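Local coordinates for protein hydroxylacyl-CoA dehydrogenase (Streptomyces coelicolor, PDB 5BKA) that belongs to the SnoaL-like branch of the NTF2 superfamily and probably acts in the biosynthesis of the polyketide actinorhodin, at residues V14-D26 with I74-S86. Sequence-based numbering, arbitrary orientation.
Sequences VLSFYGHQMQKLD and IQRRHWFDHTALS
In this NTF2-like cone, helix 14-26 lies along strand 74-86, outermost in this chain's curved sheet, running nearly antiparallel to it, and D26 ties the helix's last turn down. Its carboxylate sits almost flat with the H78 imidazole, planes 20° apart: OD1 accepts a hydrogen bond from H78 ND1 at 2.7 Å through its syn lone pair, while OD2 takes one from the backbone N of H78 at 3.0 Å. OD2 also hydrogen-bonds to Y98 OH of the second subunit. L25 CD2 sits squarely over the H78 ring face, 3.9 Å from its centroid. The bend at chi2 (64°) in Q75 swings its amide back, and NE2 donates to D26 O at 2.9 Å. Farther along, CG of selenomethionine M22 lies over the rim of one F80 face, with SE oblique to the ring and CE 3.5 Å from F80 CZ, and the edge of F80 points into the Y18 face, ring planes at 67°. Beyond them V14 CG2 meets L85 CD1 at 3.7 Å. Replacing D26 by an alanine removes both oxygens, which would probably leave H78 ND1 and N, and Y98 OH of the second subunit, without their partner. The buried carboxylate thus joins helix, strand and neighbouring subunit.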
ATOM      1  N   VAL B  14       6.004 -11.997   3.401  1.00 36.05           N
ATOM      2  CA  VAL B  14       5.149 -11.422   4.435  1.00 35.00           C
ATOM      3  C   VAL B  14       4.094 -10.511   3.814  1.00 33.64           C
ATOM      4  O   VAL B  14       2.923 -10.537   4.210  1.00 33.26           O
ATOM      5  CB  VAL B  14       5.998 -10.683   5.486  1.00 37.35           C
ATOM      6  CG1 VAL B  14       5.109  -9.895   6.438  1.00 33.88           C
ATOM      7  CG2 VAL B  14       6.858 -11.670   6.260  1.00 36.50           C
ATOM      8  N   LEU B  15       4.491  -9.697   2.831  1.00 33.10           N
ATOM      9  CA  LEU B  15       3.530  -8.839   2.143  1.00 35.66           C
ATOM     10  C   LEU B  15       2.431  -9.657   1.476  1.00 35.64           C
ATOM     11  O   LEU B  15       1.248  -9.306   1.558  1.00 32.02           O
ATOM     12  CB  LEU B  15       4.246  -7.970   1.108  1.00 31.78           C
ATOM     13  CG  LEU B  15       5.134  -6.835   1.622  1.00 31.28           C
ATOM     14  CD1 LEU B  15       5.612  -5.973   0.460  1.00 31.10           C
ATOM     15  CD2 LEU B  15       4.398  -5.991   2.650  1.00 30.40           C
ATOM     16  N   SER B  16       2.807 -10.746   0.801  1.00 33.76           N
ATOM     17  CA  SER B  16       1.818 -11.636   0.201  1.00 38.22           C
ATOM     18  C   SER B  16       0.919 -12.251   1.266  1.00 39.12           C
ATOM     19  O   SER B  16      -0.302 -12.344   1.089  1.00 34.88           O
ATOM     20  CB  SER B  16       2.516 -12.726  -0.611  1.00 36.21           C
ATOM     21  OG  SER B  16       1.574 -13.626  -1.168  1.00 43.20           O
ATOM     22  N   PHE B  17       1.517 -12.714   2.367  1.00 37.00           N
ATOM     23  CA  PHE B  17       0.744 -13.229   3.493  1.00 35.50           C
ATOM     24  C   PHE B  17      -0.293 -12.210   3.954  1.00 34.33           C
ATOM     25  O   PHE B  17      -1.464 -12.547   4.160  1.00 34.70           O
ATOM     26  CB  PHE B  17       1.689 -13.606   4.636  1.00 36.05           C
ATOM     27  CG  PHE B  17       0.991 -14.076   5.881  1.00 36.51           C
ATOM     28  CD1 PHE B  17       0.509 -15.371   5.976  1.00 39.15           C
ATOM     29  CD2 PHE B  17       0.829 -13.225   6.963  1.00 38.51           C
ATOM     30  CE1 PHE B  17      -0.129 -15.807   7.123  1.00 38.77           C
ATOM     31  CE2 PHE B  17       0.192 -13.655   8.113  1.00 38.11           C
ATOM     32  CZ  PHE B  17      -0.287 -14.947   8.192  1.00 37.77           C
ATOM     33  N   TYR B  18       0.122 -10.950   4.108  1.00 33.14           N
ATOM     34  CA  TYR B  18      -0.807  -9.906   4.532  1.00 32.26           C
ATOM     35  C   TYR B  18      -1.868  -9.639   3.470  1.00 34.29           C
ATOM     36  O   TYR B  18      -3.025  -9.355   3.801  1.00 32.16           O
ATOM     37  CB  TYR B  18      -0.044  -8.620   4.849  1.00 31.30           C
ATOM     38  CG  TYR B  18       0.687  -8.641   6.171  1.00 31.56           C
ATOM     39  CD1 TYR B  18       0.297  -9.500   7.190  1.00 32.38           C
ATOM     40  CD2 TYR B  18       1.764  -7.795   6.402  1.00 31.19           C
ATOM     41  CE1 TYR B  18       0.964  -9.519   8.399  1.00 32.85           C
ATOM     42  CE2 TYR B  18       2.434  -7.806   7.607  1.00 31.70           C
ATOM     43  CZ  TYR B  18       2.030  -8.670   8.602  1.00 32.53           C
ATOM     44  OH  TYR B  18       2.697  -8.684   9.805  1.00 33.26           O
ATOM     45  N   GLY B  19      -1.491  -9.713   2.191  1.00 32.27           N
ATOM     46  CA  GLY B  19      -2.455  -9.449   1.133  1.00 32.41           C
ATOM     47  C   GLY B  19      -3.618 -10.421   1.152  1.00 33.53           C
ATOM     48  O   GLY B  19      -4.783 -10.016   1.106  1.00 33.64           O
ATOM     49  N   HIS B  20      -3.317 -11.720   1.220  1.00 34.63           N
ATOM     50  CA  HIS B  20      -4.371 -12.726   1.319  1.00 35.95           C
ATOM     51  C   HIS B  20      -5.117 -12.616   2.643  1.00 35.85           C
ATOM     52  O   HIS B  20      -6.346 -12.755   2.683  1.00 36.57           O
ATOM     53  CB  HIS B  20      -3.776 -14.124   1.156  1.00 37.35           C
ATOM     54  CG  HIS B  20      -3.341 -14.440  -0.242  1.00 38.10           C
ATOM     55  ND1 HIS B  20      -4.160 -15.073  -1.152  1.00 39.55           N
ATOM     56  CD2 HIS B  20      -2.172 -14.210  -0.884  1.00 37.86           C
ATOM     57  CE1 HIS B  20      -3.515 -15.220  -2.295  1.00 41.43           C
ATOM     58  NE2 HIS B  20      -2.306 -14.703  -2.160  1.00 39.14           N
ATOM     59  N   GLN B  21      -4.388 -12.374   3.735  1.00 35.19           N
ATOM     60  CA  GLN B  21      -4.998 -12.350   5.062  1.00 37.05           C
ATOM     61  C   GLN B  21      -6.052 -11.253   5.171  1.00 34.86           C
ATOM     62  O   GLN B  21      -7.184 -11.504   5.601  1.00 35.73           O
ATOM     63  CB  GLN B  21      -3.909 -12.169   6.122  1.00 34.89           C
ATOM     64  CG  GLN B  21      -4.406 -12.084   7.553  1.00 41.14           C
ATOM     65  CD  GLN B  21      -3.272 -11.907   8.547  1.00 41.10           C
ATOM     66  OE1 GLN B  21      -2.448 -11.003   8.413  1.00 34.05           O
ATOM     67  NE2 GLN B  21      -3.221 -12.776   9.549  1.00 37.94           N
HETATM   68  N   MSE B  22      -5.701 -10.030   4.780  1.00 33.68           N
HETATM   69  CA  MSE B  22      -6.604  -8.886   4.914  1.00 33.36           C
HETATM   70  C   MSE B  22      -7.803  -8.972   3.976  1.00 34.17           C
HETATM   71  O   MSE B  22      -8.899  -8.529   4.317  1.00 34.70           O
HETATM   72  CB  MSE B  22      -5.856  -7.578   4.656  1.00 32.13           C
HETATM   73  CG  MSE B  22      -4.938  -7.147   5.780  1.00 53.11           C
HETATM   74 SE   MSE B  22      -5.651  -7.552   7.540  1.00 59.13          SE
HETATM   75  CE  MSE B  22      -4.118  -8.484   8.217  1.00 42.90           C
ATOM     76  N   GLN B  23      -7.587  -9.527   2.782  1.00 34.50           N
ATOM     77  CA  GLN B  23      -8.692  -9.679   1.841  1.00 37.31           C
ATOM     78  C   GLN B  23      -9.734 -10.661   2.359  1.00 37.10           C
ATOM     79  O   GLN B  23     -10.929 -10.493   2.094  1.00 38.12           O
ATOM     80  CB  GLN B  23      -8.163 -10.120   0.475  1.00 35.87           C
ATOM     81  CG  GLN B  23      -7.519  -8.995  -0.321  1.00 34.81           C
ATOM     82  CD  GLN B  23      -7.240  -9.377  -1.762  1.00 35.51           C
ATOM     83  OE1 GLN B  23      -7.925 -10.224  -2.336  1.00 36.99           O
ATOM     84  NE2 GLN B  23      -6.230  -8.751  -2.356  1.00 36.59           N
ATOM     85  N   LYS B  24      -9.299 -11.689   3.090  1.00 37.49           N
ATOM     86  CA  LYS B  24     -10.239 -12.570   3.776  1.00 39.00           C
ATOM     87  C   LYS B  24     -11.028 -11.812   4.838  1.00 39.69           C
ATOM     88  O   LYS B  24     -12.262 -11.891   4.883  1.00 40.30           O
ATOM     89  CB  LYS B  24      -9.489 -13.755   4.385  1.00 39.47           C
ATOM     90  CG  LYS B  24      -8.891 -14.683   3.336  1.00 40.14           C
ATOM     91  CD  LYS B  24      -8.196 -15.880   3.954  1.00 40.95           C
ATOM     92  CE  LYS B  24      -7.641 -16.795   2.873  1.00 43.46           C
ATOM     93  NZ  LYS B  24      -7.110 -18.065   3.429  1.00 43.48           N
ATOM     94  N   LEU B  25     -10.327 -11.083   5.713  1.00 37.75           N
ATOM     95  CA  LEU B  25     -10.992 -10.309   6.760  1.00 37.91           C
ATOM     96  C   LEU B  25     -12.026  -9.355   6.173  1.00 38.25           C
ATOM     97  O   LEU B  25     -13.171  -9.300   6.635  1.00 39.56           O
ATOM     98  CB  LEU B  25      -9.953  -9.537   7.577  1.00 36.61           C
ATOM     99  CG  LEU B  25     -10.491  -8.597   8.661  1.00 38.61           C
ATOM    100  CD1 LEU B  25     -11.121  -9.387   9.797  1.00 38.31           C
ATOM    101  CD2 LEU B  25      -9.393  -7.679   9.186  1.00 35.62           C
ATOM    102  N   ASP B  26     -11.631  -8.580   5.161  1.00 37.28           N
ATOM    103  CA  ASP B  26     -12.537  -7.612   4.554  1.00 37.72           C
ATOM    104  C   ASP B  26     -13.645  -8.266   3.735  1.00 39.40           C
ATOM    105  O   ASP B  26     -14.683  -7.632   3.506  1.00 40.42           O
ATOM    106  CB  ASP B  26     -11.746  -6.643   3.678  1.00 36.38           C
ATOM    107  CG  ASP B  26     -10.836  -5.733   4.488  1.00 36.53           C
ATOM    108  OD1 ASP B  26     -11.189  -5.425   5.645  1.00 35.43           O
ATOM    109  OD2 ASP B  26      -9.767  -5.329   3.974  1.00 33.88           O
ATOM    110  N   ILE B  74     -22.000  -1.265   4.101  1.00 53.58           N
ATOM    111  CA  ILE B  74     -20.662  -1.097   4.664  1.00 51.14           C
ATOM    112  C   ILE B  74     -19.748  -2.062   3.924  1.00 44.48           C
ATOM    113  O   ILE B  74     -20.057  -3.252   3.796  1.00 44.34           O
ATOM    114  CB  ILE B  74     -20.564  -1.409   6.185  1.00 55.35           C
ATOM    115  CG1 ILE B  74     -21.648  -0.841   7.110  1.00 61.58           C
ATOM    116  CG2 ILE B  74     -19.325  -0.835   6.761  1.00 53.04           C
ATOM    117  CD1 ILE B  74     -21.614   0.687   7.385  1.00 61.21           C
ATOM    118  N   GLN B  75     -18.607  -1.570   3.470  1.00 41.36           N
ATOM    119  CA  GLN B  75     -17.518  -2.418   3.010  1.00 39.31           C
ATOM    120  C   GLN B  75     -16.257  -1.865   3.662  1.00 33.43           C
ATOM    121  O   GLN B  75     -15.865  -0.717   3.407  1.00 31.90           O
ATOM    122  CB  GLN B  75     -17.391  -2.460   1.480  1.00 38.82           C
ATOM    123  CG  GLN B  75     -16.163  -3.215   0.988  1.00 35.65           C
ATOM    124  CD  GLN B  75     -16.187  -4.690   1.356  1.00 38.48           C
ATOM    125  OE1 GLN B  75     -17.046  -5.452   0.896  1.00 43.76           O
ATOM    126  NE2 GLN B  75     -15.229  -5.104   2.179  1.00 36.51           N
ATOM    127  N   ARG B  76     -15.608  -2.682   4.485  1.00 33.04           N
ATOM    128  CA  ARG B  76     -14.414  -2.231   5.181  1.00 31.83           C
ATOM    129  C   ARG B  76     -13.165  -2.673   4.429  1.00 28.28           C
ATOM    130  O   ARG B  76     -13.153  -3.709   3.763  1.00 28.85           O
ATOM    131  CB  ARG B  76     -14.375  -2.753   6.620  1.00 37.67           C
ATOM    132  CG  ARG B  76     -15.396  -2.090   7.538  1.00 45.33           C
ATOM    133  CD  ARG B  76     -14.931  -2.126   8.987  1.00 45.25           C
ATOM    134  NE  ARG B  76     -14.958  -0.804   9.604  1.00 48.88           N
ATOM    135  CZ  ARG B  76     -14.239  -0.460  10.668  1.00 49.59           C
ATOM    136  NH1 ARG B  76     -13.430  -1.341  11.238  1.00 48.31           N
ATOM    137  NH2 ARG B  76     -14.328   0.767  11.162  1.00 51.10           N
ATOM    138  N   ARG B  77     -12.110  -1.866   4.534  1.00 26.07           N
ATOM    139  CA  ARG B  77     -10.822  -2.185   3.934  1.00 25.66           C
ATOM    140  C   ARG B  77      -9.725  -1.825   4.922  1.00 23.08           C
ATOM    141  O   ARG B  77      -9.676  -0.691   5.411  1.00 22.81           O
ATOM    142  CB  ARG B  77     -10.613  -1.431   2.614  1.00 23.15           C
ATOM    143  CG  ARG B  77     -11.651  -1.729   1.542  1.00 24.61           C
ATOM    144  CD  ARG B  77     -11.482  -3.128   0.962  1.00 27.42           C
ATOM    145  NE  ARG B  77     -12.533  -3.442  -0.000  1.00 31.80           N
ATOM    146  CZ  ARG B  77     -12.899  -4.673  -0.339  1.00 35.39           C
ATOM    147  NH1 ARG B  77     -12.298  -5.723   0.204  1.00 36.40           N
ATOM    148  NH2 ARG B  77     -13.868  -4.855  -1.225  1.00 31.71           N
ATOM    149  N   HIS B  78      -8.854  -2.785   5.210  1.00 22.97           N
ATOM    150  CA  HIS B  78      -7.739  -2.597   6.132  1.00 22.42           C
ATOM    151  C   HIS B  78      -6.456  -2.495   5.311  1.00 22.40           C
ATOM    152  O   HIS B  78      -5.852  -3.510   4.956  1.00 24.64           O
ATOM    153  CB  HIS B  78      -7.667  -3.742   7.136  1.00 24.17           C
ATOM    154  CG  HIS B  78      -8.807  -3.771   8.106  1.00 28.47           C
ATOM    155  ND1 HIS B  78     -10.086  -4.127   7.740  1.00 27.75           N
ATOM    156  CD2 HIS B  78      -8.857  -3.495   9.431  1.00 27.79           C
ATOM    157  CE1 HIS B  78     -10.878  -4.064   8.796  1.00 30.07           C
ATOM    158  NE2 HIS B  78     -10.156  -3.683   9.835  1.00 30.17           N
ATOM    159  N   TRP B  79      -6.038  -1.264   5.027  1.00 19.88           N
ATOM    160  CA  TRP B  79      -4.816  -1.021   4.275  1.00 22.26           C
ATOM    161  C   TRP B  79      -3.598  -1.136   5.182  1.00 24.08           C
ATOM    162  O   TRP B  79      -3.629  -0.706   6.336  1.00 25.20           O
ATOM    163  CB  TRP B  79      -4.857   0.369   3.634  1.00 18.61           C
ATOM    164  CG  TRP B  79      -5.640   0.416   2.360  1.00 18.78           C
ATOM    165  CD1 TRP B  79      -6.897  -0.072   2.153  1.00 19.41           C
ATOM    166  CD2 TRP B  79      -5.217   0.978   1.114  1.00 18.92           C
ATOM    167  NE1 TRP B  79      -7.282   0.152   0.855  1.00 22.67           N
ATOM    168  CE2 TRP B  79      -6.268   0.793   0.195  1.00 19.61           C
ATOM    169  CE3 TRP B  79      -4.050   1.621   0.686  1.00 19.05           C
ATOM    170  CZ2 TRP B  79      -6.187   1.223  -1.127  1.00 20.44           C
ATOM    171  CZ3 TRP B  79      -3.972   2.046  -0.628  1.00 22.23           C
ATOM    172  CH2 TRP B  79      -5.034   1.846  -1.518  1.00 20.61           C
ATOM    173  N   PHE B  80      -2.528  -1.732   4.661  1.00 19.38           N
ATOM    174  CA  PHE B  80      -1.253  -1.831   5.357  1.00 20.51           C
ATOM    175  C   PHE B  80      -0.196  -1.007   4.632  1.00 26.59           C
ATOM    176  O   PHE B  80      -0.316  -0.720   3.438  1.00 25.94           O
ATOM    177  CB  PHE B  80      -0.781  -3.287   5.457  1.00 23.38           C
ATOM    178  CG  PHE B  80      -1.352  -4.044   6.625  1.00 26.66           C
ATOM    179  CD1 PHE B  80      -2.585  -3.707   7.159  1.00 30.15           C
ATOM    180  CD2 PHE B  80      -0.654  -5.104   7.181  1.00 24.76           C
ATOM    181  CE1 PHE B  80      -3.108  -4.411   8.230  1.00 32.63           C
ATOM    182  CE2 PHE B  80      -1.172  -5.812   8.251  1.00 31.02           C
ATOM    183  CZ  PHE B  80      -2.401  -5.463   8.776  1.00 29.79           C
ATOM    184  N   ASP B  81       0.854  -0.633   5.365  1.00 20.60           N
ATOM    185  CA  ASP B  81       1.956   0.110   4.768  1.00 22.19           C
ATOM    186  C   ASP B  81       3.190   0.015   5.652  1.00 25.64           C
ATOM    187  O   ASP B  81       3.086  -0.108   6.876  1.00 26.09           O
ATOM    188  CB  ASP B  81       1.595   1.583   4.554  1.00 23.13           C
ATOM    189  CG  ASP B  81       2.333   2.201   3.382  1.00 28.36           C
ATOM    190  OD1 ASP B  81       2.048   1.811   2.233  1.00 32.04           O
ATOM    191  OD2 ASP B  81       3.196   3.074   3.609  1.00 29.76           O
ATOM    192  N   HIS B  82       4.356   0.098   5.009  1.00 23.74           N
ATOM    193  CA  HIS B  82       5.649   0.208   5.690  1.00 24.83           C
ATOM    194  C   HIS B  82       5.873  -0.939   6.674  1.00 26.55           C
ATOM    195  O   HIS B  82       6.215  -0.732   7.839  1.00 27.45           O
ATOM    196  CB  HIS B  82       5.783   1.563   6.387  1.00 24.76           C
ATOM    197  CG  HIS B  82       6.096   2.690   5.454  1.00 24.61           C
ATOM    198  ND1 HIS B  82       6.870   2.529   4.325  1.00 25.18           N
ATOM    199  CD2 HIS B  82       5.737   3.996   5.482  1.00 24.14           C
ATOM    200  CE1 HIS B  82       6.976   3.688   3.698  1.00 25.08           C
ATOM    201  NE2 HIS B  82       6.295   4.593   4.377  1.00 24.43           N
ATOM    202  N   THR B  83       5.668  -2.162   6.194  1.00 28.06           N
ATOM    203  CA  THR B  83       6.008  -3.338   6.983  1.00 32.53           C
ATOM    204  C   THR B  83       7.504  -3.352   7.272  1.00 35.52           C
ATOM    205  O   THR B  83       8.324  -3.129   6.377  1.00 34.36           O
ATOM    206  CB  THR B  83       5.592  -4.608   6.241  1.00 30.84           C
ATOM    207  OG1 THR B  83       4.168  -4.627   6.084  1.00 26.40           O
ATOM    208  CG2 THR B  83       6.025  -5.848   7.010  1.00 32.13           C
ATOM    209  N   ALA B  84       7.859  -3.598   8.532  1.00 34.17           N
ATOM    210  CA  ALA B  84       9.253  -3.659   8.959  1.00 33.00           C
ATOM    211  C   ALA B  84       9.462  -4.952   9.730  1.00 36.04           C
ATOM    212  O   ALA B  84       8.786  -5.192  10.736  1.00 36.39           O
ATOM    213  CB  ALA B  84       9.623  -2.446   9.819  1.00 31.88           C
ATOM    214  N   LEU B  85      10.393  -5.780   9.263  1.00 36.83           N
ATOM    215  CA  LEU B  85      10.632  -7.104   9.815  1.00 36.79           C
ATOM    216  C   LEU B  85      11.963  -7.178  10.550  1.00 40.40           C
ATOM    217  O   LEU B  85      12.887  -6.399  10.303  1.00 40.72           O
ATOM    218  CB  LEU B  85      10.605  -8.168   8.713  1.00 35.99           C
ATOM    219  CG  LEU B  85       9.406  -8.191   7.768  1.00 34.19           C
ATOM    220  CD1 LEU B  85       9.630  -9.216   6.669  1.00 34.47           C
ATOM    221  CD2 LEU B  85       8.130  -8.496   8.534  1.00 33.19           C
ATOM    222  N   SER B  86      12.037  -8.133  11.472  1.00 42.70           N
ATOM    223  CA  SER B  86      13.235  -8.406  12.253  1.00 44.57           C
ATOM    224  C   SER B  86      13.095  -9.803  12.840  1.00 47.45           C
ATOM    225  O   SER B  86      11.980 -10.278  13.083  1.00 47.18           O
ATOM    226  CB  SER B  86      13.459  -7.369  13.361  1.00 46.45           C
ATOM    227  OG  SER B  86      12.386  -7.369  14.283  1.00 49.74           O
TER
HETATM  228  O   HOH W   1     -11.884  -8.923   0.212  1.00 36.93           O
HETATM  229  O   HOH W   2     -16.044  -5.492   5.314  1.00 36.07           O